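Uncharacterized protein (Pseudomonas protegens, PDB 4KT3) acts as a type VI secretion effector, a glycoside hydrolase directed at peptidoglycan, captured here in complex with its immunity protein. Local coordinates at residues N83-H88 / Q119-S124; L93-E98 / K110-Q115; D134-A139 / G159-L164. One frame throughout, in Å; residues are numbered along the deposited sequence.

Contact 1: residues N83-H88 / Q119-S124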
loop_
_atom_site.group_PDB
_atom_site.type_symbol
_atom_site.label_atom_id
_atom_site.label_comp_id
_atom_site.label_asym_id
_atom_site.label_seq_id
_atom_site.Cartn_x
_atom_site.Cartn_y
_atom_site.Cartn_z
ATOM N N ASN A 83 -3.887 -13.516 2.149
ATOM C CA ASN A 83 -4.135 -13.239 0.741
ATOM C C ASN A 83 -3.296 -12.042 0.339
ATOM O O ASN A 83 -3.764 -10.897 0.400
ATOM C CB ASN A 83 -5.627 -13.007 0.513
ATOM C CG ASN A 83 -5.989 -12.777 -0.948
ATOM O OD1 ASN A 83 -5.131 -12.631 -1.823
ATOM N ND2 ASN A 83 -7.294 -12.710 -1.213
ATOM N N TYR A 84 -2.054 -12.318 -0.057
ATOM C CA TYR A 84 -1.075 -11.257 -0.324
ATOM C C TYR A 84 -1.186 -10.681 -1.735
ATOM O O TYR A 84 -0.431 -9.788 -2.095
ATOM C CB TYR A 84 0.347 -11.735 -0.018
ATOM C CG TYR A 84 0.637 -11.862 1.450
ATOM C CD1 TYR A 84 0.214 -12.970 2.170
ATOM C CD2 TYR A 84 1.350 -10.881 2.124
ATOM C CE1 TYR A 84 0.479 -13.088 3.528
ATOM C CE2 TYR A 84 1.615 -10.992 3.467
ATOM C CZ TYR A 84 1.172 -12.095 4.166
ATOM O OH TYR A 84 1.434 -12.200 5.521
ATOM N N PHE A 85 -2.152 -11.162 -2.516
ATOM C CA PHE A 85 -2.378 -10.642 -3.866
ATOM C C PHE A 85 -3.785 -10.079 -4.008
ATOM O O PHE A 85 -4.235 -9.767 -5.118
ATOM C CB PHE A 85 -2.063 -11.745 -4.896
ATOM C CG PHE A 85 -0.598 -12.068 -4.944
ATOM C CD1 PHE A 85 -0.039 -12.936 -4.016
ATOM C CD2 PHE A 85 0.239 -11.446 -5.859
ATOM C CE1 PHE A 85 1.308 -13.180 -4.004
ATOM C CE2 PHE A 85 1.601 -11.709 -5.858
ATOM C CZ PHE A 85 2.130 -12.576 -4.924
ATOM N N SER A 86 -4.450 -9.920 -2.857
ATOM C CA SER A 86 -5.830 -9.440 -2.775
ATOM C C SER A 86 -6.727 -10.030 -3.864
ATOM O O SER A 86 -7.500 -9.318 -4.514
ATOM C CB SER A 86 -5.880 -7.906 -2.798
ATOM O OG SER A 86 -5.162 -7.379 -1.696
HETATM N N MSE A 87 -6.626 -11.344 -4.030
HETATM C CA MSE A 87 -7.414 -12.075 -5.007
HETATM C C MSE A 87 -8.871 -12.082 -4.617
HETATM O O MSE A 87 -9.214 -12.436 -3.494
HETATM C CB MSE A 87 -6.959 -13.536 -5.060
HETATM C CG MSE A 87 -5.492 -13.720 -5.358
HETATM SE SE MSE A 87 -5.078 -13.521 -7.241
HETATM C CE MSE A 87 -5.887 -15.152 -7.910
ATOM N N HIS A 88 -9.716 -11.722 -5.577
ATOM C CA HIS A 88 -11.144 -11.900 -5.449
ATOM C C HIS A 88 -11.474 -13.392 -5.390
ATOM O O HIS A 88 -10.834 -14.222 -6.052
ATOM C CB HIS A 88 -11.870 -11.260 -6.641
ATOM C CG HIS A 88 -11.817 -9.763 -6.657
ATOM N ND1 HIS A 88 -12.310 -9.012 -7.704
ATOM C CD2 HIS A 88 -11.328 -8.879 -5.759
ATOM C CE1 HIS A 88 -12.135 -7.728 -7.443
ATOM N NE2 HIS A 88 -11.531 -7.621 -6.272
ATOM N N GLN A 119 0.780 -18.911 -5.433
ATOM C CA GLN A 119 0.451 -20.000 -6.352
ATOM C C GLN A 119 -0.934 -19.793 -6.992
ATOM O O GLN A 119 -1.167 -20.172 -8.146
ATOM C CB GLN A 119 0.534 -21.345 -5.608
ATOM C CG GLN A 119 1.960 -21.701 -5.184
ATOM C CD GLN A 119 2.053 -22.934 -4.319
ATOM O OE1 GLN A 119 1.130 -23.295 -3.604
ATOM N NE2 GLN A 119 3.197 -23.593 -4.392
ATOM N N SER A 120 -1.841 -19.189 -6.235
ATOM C CA SER A 120 -3.171 -18.884 -6.735
ATOM C C SER A 120 -3.077 -17.843 -7.843
ATOM O O SER A 120 -3.676 -18.004 -8.929
ATOM C CB SER A 120 -4.039 -18.371 -5.597
ATOM O OG SER A 120 -5.369 -18.172 -6.035
ATOM N N PHE A 121 -2.340 -16.772 -7.570
ATOM C CA PHE A 121 -2.056 -15.758 -8.583
ATOM C C PHE A 121 -1.466 -16.402 -9.841
ATOM O O PHE A 121 -1.916 -16.135 -10.960
ATOM C CB PHE A 121 -1.090 -14.690 -8.049
ATOM C CG PHE A 121 -0.582 -13.783 -9.120
ATOM C CD1 PHE A 121 -1.364 -12.745 -9.594
ATOM C CD2 PHE A 121 0.635 -14.016 -9.713
ATOM C CE1 PHE A 121 -0.925 -11.942 -10.623
ATOM C CE2 PHE A 121 1.078 -13.217 -10.741
ATOM C CZ PHE A 121 0.300 -12.176 -11.193
ATOM N N ALA A 122 -0.488 -17.284 -9.657
ATOM C CA ALA A 122 0.151 -17.955 -10.778
ATOM C C ALA A 122 -0.841 -18.804 -11.571
ATOM O O ALA A 122 -0.798 -18.828 -12.804
ATOM C CB ALA A 122 1.298 -18.817 -10.273
ATOM N N SER A 123 -1.719 -19.511 -10.861
ATOM C CA SER A 123 -2.732 -20.359 -11.490
ATOM C C SER A 123 -3.672 -19.534 -12.385
ATOM O O SER A 123 -3.943 -19.900 -13.545
ATOM C CB SER A 123 -3.518 -21.102 -10.396
ATOM O OG SER A 123 -4.432 -22.037 -10.943
ATOM N N SER A 124 -4.161 -18.408 -11.870
ATOM C CA SER A 124 -5.146 -17.616 -12.589
ATOM C C SER A 124 -4.544 -16.675 -13.631
ATOM O O SER A 124 -5.166 -16.439 -14.672
ATOM C CB SER A 124 -5.966 -16.771 -11.598
ATOM O OG SER A 124 -6.780 -17.593 -10.787
#
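The bent side chain of selenomethionine Met-87 reaches from the loop onto helix 114-129, where it meets Ser-120, Phe-121 and Ser-124. Its CB points at the helix and CG, turned anti to the carbonyl carbon (chi1 -56°), carries the chain toward it. SE then settles 4.0 Å from CA of Phe-121, at the edge of that ring and near its plane, and the terminal CE touches both serines, 3.6 Å from OG of Ser-120 and 3.9 Å from OG of Ser-124. A long, flexible, apolar chain suits this face of the helix; the hydroxyl of Ser-120 is hydrogen-bonded to the carbonyl of Pro-92. Next to Met-87, Phe-85 offers one ring face to CB of Phe-121, which lies 4.0 Å above the ring plane and toward the rim. The two rings are nearly parallel, 19° apart, but so far slid that they barely overlap. Asn-83 shapes the loop that presents both residues: its OD1 accepts from N of Met-87 at 3.0 Å, while its ND2 donates, within the amide plane, to a lone pair of Met-87 O, also at 3.0 Å. Ser-86 and His-88, in the same loop, bond to the chain of a putative lipoprotein. A type I beta turn, Asn-83 to Ser-86, is thus packed, with the Met-87 that follows it, on helix 114-129 of this lysozyme-clan domain.

Contact 2: residues L93-E98 / K110-Q115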
loop_
_atom_site.group_PDB
_atom_site.type_symbol
_atom_site.label_atom_id
_atom_site.label_comp_id
_atom_site.label_asym_id
_atom_site.label_seq_id
_atom_site.Cartn_x
_atom_site.Cartn_y
_atom_site.Cartn_z
ATOM N N LEU A 93 -7.025 -22.698 -5.037
ATOM C CA LEU A 93 -6.331 -22.983 -3.774
ATOM C C LEU A 93 -6.926 -22.279 -2.560
ATOM O O LEU A 93 -6.419 -22.436 -1.450
ATOM C CB LEU A 93 -4.817 -22.706 -3.865
ATOM C CG LEU A 93 -4.024 -23.448 -4.942
ATOM C CD1 LEU A 93 -2.675 -22.774 -5.188
ATOM C CD2 LEU A 93 -3.842 -24.921 -4.547
ATOM N N GLN A 94 -8.003 -21.521 -2.728
ATOM C CA GLN A 94 -8.564 -20.846 -1.553
ATOM C C GLN A 94 -9.120 -21.858 -0.539
ATOM O O GLN A 94 -9.575 -22.959 -0.908
ATOM C CB GLN A 94 -9.648 -19.836 -1.940
ATOM C CG GLN A 94 -11.003 -20.442 -2.300
ATOM C CD GLN A 94 -12.030 -19.378 -2.599
ATOM O OE1 GLN A 94 -11.721 -18.368 -3.231
ATOM N NE2 GLN A 94 -13.262 -19.591 -2.138
ATOM N N ILE A 95 -9.101 -21.467 0.737
ATOM C CA ILE A 95 -9.661 -22.296 1.799
ATOM C C ILE A 95 -10.952 -21.675 2.346
ATOM O O ILE A 95 -11.593 -22.230 3.235
ATOM C CB ILE A 95 -8.651 -22.534 2.949
ATOM C CG1 ILE A 95 -8.254 -21.210 3.615
ATOM C CG2 ILE A 95 -7.415 -23.263 2.427
ATOM C CD1 ILE A 95 -7.445 -21.380 4.891
ATOM N N GLY A 96 -11.328 -20.526 1.792
ATOM C CA GLY A 96 -12.536 -19.827 2.190
ATOM C C GLY A 96 -12.608 -18.481 1.492
ATOM O O GLY A 96 -11.759 -18.170 0.653
ATOM N N ALA A 97 -13.608 -17.682 1.856
ATOM C CA ALA A 97 -13.827 -16.364 1.258
ATOM C C ALA A 97 -14.570 -15.469 2.240
ATOM O O ALA A 97 -15.353 -15.953 3.058
ATOM C CB ALA A 97 -14.635 -16.498 -0.030
ATOM N N GLU A 98 -14.343 -14.161 2.125
ATOM C CA GLU A 98 -14.917 -13.181 3.034
ATOM C C GLU A 98 -15.067 -11.829 2.329
ATOM O O GLU A 98 -14.230 -11.454 1.512
ATOM C CB GLU A 98 -13.964 -13.077 4.212
ATOM C CG GLU A 98 -14.266 -12.046 5.230
ATOM C CD GLU A 98 -13.137 -11.965 6.227
ATOM O OE1 GLU A 98 -12.456 -10.927 6.245
ATOM O OE2 GLU A 98 -12.911 -12.955 6.959
ATOM N N LYS A 110 -9.451 -16.506 1.005
ATOM C CA LYS A 110 -8.570 -16.828 2.126
ATOM C C LYS A 110 -7.657 -17.968 1.681
ATOM O O LYS A 110 -8.092 -18.846 0.934
ATOM C CB LYS A 110 -9.379 -17.309 3.332
ATOM C CG LYS A 110 -10.489 -16.400 3.777
ATOM C CD LYS A 110 -11.184 -16.969 5.010
ATOM C CE LYS A 110 -12.222 -16.003 5.557
ATOM N NZ LYS A 110 -12.763 -16.443 6.874
ATOM N N PHE A 111 -6.410 -17.944 2.145
ATOM C CA PHE A 111 -5.425 -18.982 1.843
ATOM C C PHE A 111 -4.723 -19.513 3.092
ATOM O O PHE A 111 -4.795 -18.912 4.170
ATOM C CB PHE A 111 -4.368 -18.445 0.877
ATOM C CG PHE A 111 -4.927 -17.996 -0.431
ATOM C CD1 PHE A 111 -5.208 -18.922 -1.421
ATOM C CD2 PHE A 111 -5.198 -16.659 -0.669
ATOM C CE1 PHE A 111 -5.745 -18.525 -2.612
ATOM C CE2 PHE A 111 -5.725 -16.258 -1.867
ATOM C CZ PHE A 111 -6.009 -17.190 -2.842
ATOM N N ASP A 112 -3.999 -20.619 2.928
ATOM C CA ASP A 112 -3.208 -21.193 4.021
ATOM C C ASP A 112 -1.934 -20.409 4.323
ATOM O O ASP A 112 -1.395 -20.496 5.435
ATOM C CB ASP A 112 -2.816 -22.634 3.692
ATOM C CG ASP A 112 -3.909 -23.638 3.994
ATOM O OD1 ASP A 112 -4.635 -23.482 4.993
ATOM O OD2 ASP A 112 -4.019 -24.616 3.222
ATOM N N SER A 113 -1.445 -19.652 3.345
ATOM C CA SER A 113 -0.134 -19.019 3.462
ATOM C C SER A 113 0.116 -18.052 2.316
ATOM O O SER A 113 -0.569 -18.102 1.300
ATOM C CB SER A 113 0.948 -20.084 3.411
ATOM O OG SER A 113 0.947 -20.727 2.145
ATOM N N PHE A 114 1.116 -17.196 2.489
ATOM C CA PHE A 114 1.614 -16.326 1.427
ATOM C C PHE A 114 1.859 -17.171 0.179
ATOM O O PHE A 114 1.410 -16.827 -0.922
ATOM C CB PHE A 114 2.923 -15.641 1.869
ATOM C CG PHE A 114 3.542 -14.774 0.814
ATOM C CD1 PHE A 114 4.195 -15.336 -0.269
ATOM C CD2 PHE A 114 3.498 -13.400 0.919
ATOM C CE1 PHE A 114 4.766 -14.536 -1.259
ATOM C CE2 PHE A 114 4.057 -12.591 -0.067
ATOM C CZ PHE A 114 4.689 -13.158 -1.162
ATOM N N GLN A 115 2.561 -18.288 0.361
ATOM C CA GLN A 115 2.963 -19.128 -0.750
ATOM C C GLN A 115 1.740 -19.580 -1.549
ATOM O O GLN A 115 1.746 -19.532 -2.793
ATOM C CB GLN A 115 3.735 -20.351 -0.244
HETATM O O HOH W 1 -4.484 -22.164 0.560
#
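Segments 93-98 and 110-115 run roughly antiparallel, their touching parts 136° apart, tied by two backbone hydrogen bonds: N of Ile-95 to O of Lys-110 at 2.8 Å, and N of Lys-110 to O of Gly-96 at 2.9 Å. These lie at the end of a small two-stranded antiparallel sheet, 96-98 with 108-110, beyond which both segments run on as loop. Gly-96, with no side chain, lets the extended aliphatic chain of Lys-110 lie against its peptide, CG of Lys-110 resting 3.7 Å from C of Gly-96. That chain crosses Glu-98 at about a right angle; NZ of Lys-110 forms a rather long salt bridge of 3.5 Å to OE2 of Glu-98, whose OE1 pairs with Arg-76. Flexible charged residues fit this outer surface. Ile-95 has CG1 between the backbone N and the carbonyl carbon (chi1 62°), which brings CD1 to 3.5 Å from OD1 of Asp-112. Phe-111 turns inward: its CE1 approaches N of Gln-94 obliquely at 3.8 Å, and the ring packs on helix 114-129. Nearby, one water donates to O of Leu-93 and accepts from N of Asp-112 at 2.9 Å, at the edge of the Phe-111 ring, in its plane.

Contact 3: residues D134-A139 / G159-L164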
loop_
_atom_site.group_PDB
_atom_site.type_symbol
_atom_site.label_atom_id
_atom_site.label_comp_id
_atom_site.label_asym_id
_atom_site.label_seq_id
_atom_site.Cartn_x
_atom_site.Cartn_y
_atom_site.Cartn_z
ATOM N N ASP A 134 10.343 -6.979 -17.983
ATOM C CA ASP A 134 10.398 -5.535 -17.789
ATOM C C ASP A 134 9.237 -5.123 -16.897
ATOM O O ASP A 134 8.110 -5.532 -17.124
ATOM C CB ASP A 134 10.315 -4.812 -19.128
ATOM C CG ASP A 134 10.261 -3.312 -18.975
ATOM O OD1 ASP A 134 11.321 -2.700 -18.712
ATOM O OD2 ASP A 134 9.156 -2.745 -19.131
ATOM N N PRO A 135 9.510 -4.317 -15.857
ATOM C CA PRO A 135 8.443 -3.958 -14.912
ATOM C C PRO A 135 7.229 -3.262 -15.547
ATOM O O PRO A 135 6.094 -3.538 -15.132
ATOM C CB PRO A 135 9.161 -3.031 -13.930
ATOM C CG PRO A 135 10.555 -3.563 -13.906
ATOM C CD PRO A 135 10.840 -3.944 -15.341
HETATM N N MSE A 136 7.447 -2.380 -16.519
HETATM C CA MSE A 136 6.323 -1.755 -17.206
HETATM C C MSE A 136 5.515 -2.761 -18.018
HETATM O O MSE A 136 4.288 -2.736 -17.990
HETATM C CB MSE A 136 6.800 -0.630 -18.132
HETATM C CG MSE A 136 7.287 0.583 -17.382
HETATM SE SE MSE A 136 5.808 1.558 -16.606
HETATM C CE MSE A 136 5.116 2.377 -18.222
ATOM N N ALA A 137 6.204 -3.626 -18.752
ATOM C CA ALA A 137 5.545 -4.675 -19.522
ATOM C C ALA A 137 4.748 -5.583 -18.597
ATOM O O ALA A 137 3.645 -6.016 -18.934
ATOM C CB ALA A 137 6.568 -5.480 -20.296
ATOM N N PHE A 138 5.322 -5.901 -17.440
ATOM C CA PHE A 138 4.630 -6.723 -16.455
ATOM C C PHE A 138 3.308 -6.059 -16.021
ATOM O O PHE A 138 2.254 -6.692 -16.023
ATOM C CB PHE A 138 5.551 -6.979 -15.251
ATOM C CG PHE A 138 4.907 -7.763 -14.140
ATOM C CD1 PHE A 138 4.674 -9.122 -14.275
ATOM C CD2 PHE A 138 4.518 -7.135 -12.969
ATOM C CE1 PHE A 138 4.091 -9.846 -13.248
ATOM C CE2 PHE A 138 3.934 -7.851 -11.940
ATOM C CZ PHE A 138 3.705 -9.201 -12.082
ATOM N N ALA A 139 3.366 -4.788 -15.646
ATOM C CA ALA A 139 2.169 -4.104 -15.178
ATOM C C ALA A 139 1.130 -4.036 -16.298
ATOM O O ALA A 139 -0.065 -4.227 -16.072
ATOM C CB ALA A 139 2.519 -2.715 -14.692
ATOM N N GLY A 159 0.522 6.877 -13.869
ATOM C CA GLY A 159 -0.509 5.905 -14.161
ATOM C C GLY A 159 -0.231 4.588 -13.464
ATOM O O GLY A 159 0.773 4.442 -12.747
ATOM N N PHE A 160 -1.113 3.618 -13.685
ATOM C CA PHE A 160 -1.035 2.346 -12.981
ATOM C C PHE A 160 0.317 1.664 -13.193
ATOM O O PHE A 160 0.956 1.209 -12.233
ATOM C CB PHE A 160 -2.161 1.411 -13.432
ATOM C CG PHE A 160 -2.046 0.028 -12.876
ATOM C CD1 PHE A 160 -1.449 -0.990 -13.618
ATOM C CD2 PHE A 160 -2.512 -0.257 -11.605
ATOM C CE1 PHE A 160 -1.329 -2.265 -13.098
ATOM C CE2 PHE A 160 -2.392 -1.527 -11.081
ATOM C CZ PHE A 160 -1.801 -2.536 -11.831
ATOM N N ALA A 161 0.759 1.586 -14.445
ATOM C CA ALA A 161 1.956 0.810 -14.763
ATOM C C ALA A 161 3.215 1.400 -14.138
ATOM O O ALA A 161 4.030 0.675 -13.570
ATOM C CB ALA A 161 2.128 0.682 -16.270
ATOM N N ARG A 162 3.375 2.714 -14.255
ATOM C CA ARG A 162 4.560 3.380 -13.747
ATOM C C ARG A 162 4.604 3.272 -12.226
ATOM O O ARG A 162 5.675 3.097 -11.635
ATOM C CB ARG A 162 4.581 4.838 -14.188
ATOM C CG ARG A 162 5.840 5.589 -13.799
ATOM C CD ARG A 162 7.047 5.092 -14.575
ATOM N NE ARG A 162 7.813 4.102 -13.827
ATOM C CZ ARG A 162 8.817 3.390 -14.333
ATOM N NH1 ARG A 162 9.179 3.547 -15.601
ATOM N NH2 ARG A 162 9.459 2.516 -13.574
ATOM N N TYR A 163 3.434 3.387 -11.591
ATOM C CA TYR A 163 3.341 3.292 -10.142
ATOM C C TYR A 163 3.780 1.895 -9.667
ATOM O O TYR A 163 4.589 1.770 -8.747
ATOM C CB TYR A 163 1.915 3.633 -9.675
ATOM C CG TYR A 163 1.719 3.566 -8.170
ATOM C CD1 TYR A 163 1.287 2.399 -7.556
ATOM C CD2 TYR A 163 1.969 4.667 -7.368
ATOM C CE1 TYR A 163 1.124 2.328 -6.174
ATOM C CE2 TYR A 163 1.799 4.611 -5.992
ATOM C CZ TYR A 163 1.373 3.442 -5.404
ATOM O OH TYR A 163 1.200 3.370 -4.045
ATOM N N LEU A 164 3.266 0.846 -10.305
ATOM C CA LEU A 164 3.634 -0.506 -9.912
ATOM C C LEU A 164 5.100 -0.776 -10.248
ATOM O O LEU A 164 5.813 -1.411 -9.473
ATOM C CB LEU A 164 2.748 -1.538 -10.605
ATOM C CG LEU A 164 3.072 -3.016 -10.336
ATOM C CD1 LEU A 164 3.075 -3.324 -8.855
ATOM C CD2 LEU A 164 2.057 -3.898 -11.029
#
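Helices 135-139 and 160-164 meet at Ala-139 and Ala-161, their short axes 8.3 Å apart at closest approach and their N-to-C directions 128° apart. Alanine suits both places, since a single methyl lets the backbones come close: CB of Ala-139 rests 3.6 Å from CA of Ala-161. Nearby, CD2 of Leu-164 lies 3.9 Å from CB of Ala-139 and, more loosely, 4.5 Å from CE2 of Phe-138, obliquely to its ring. The edge of the Phe-160 ring meets O of Ala-139, in the ring plane, through CE1 at 3.8 Å. Such small-residue helix packing joins two neighbouring helices of the mostly helical, lysozyme-clan domain; Asp-134 is the N-cap of the first, its OD2 accepting from N of Ala-137 at 3.1 Å and probably offsetting the helix dipole. Where the contact is less buried, selenomethionine Met-136, bent at chi2 and chi3 (-73° and -75°), lays SE 3.6 Å from C of Ala-161. The same atom sits over one face of the Arg-162 guanidinium, 3.9 Å above its plane and toward the rim. Arg-162 starts away from the partner helix and folds back over Met-136, as its long chain allows, while its NH2 is salt-bridged to Asp-166.

Contacts 1 and 2 are neighbours, their centres about 9 Å apart, and contact 2 is nested in the loop that contact 1 closes. Both draw on helix 114-129, and they touch directly: CZ of Phe-111 packs 3.4 Å from OG of Ser-120, and CG of Tyr-84 lies 3.3 Å from CD2 of Phe-114. Contact 3 comes later in the chain, with its centre about 18 Å from that of contact 1 and about 26 Å from that of contact 2, across the chain's centre from the latter. The putative lipoprotein, probably the immunity protein, reaches Ser-86 and His-88 in contact 1 and Tyr-163 in contact 3, but leaves both segments of contact 2 untouched.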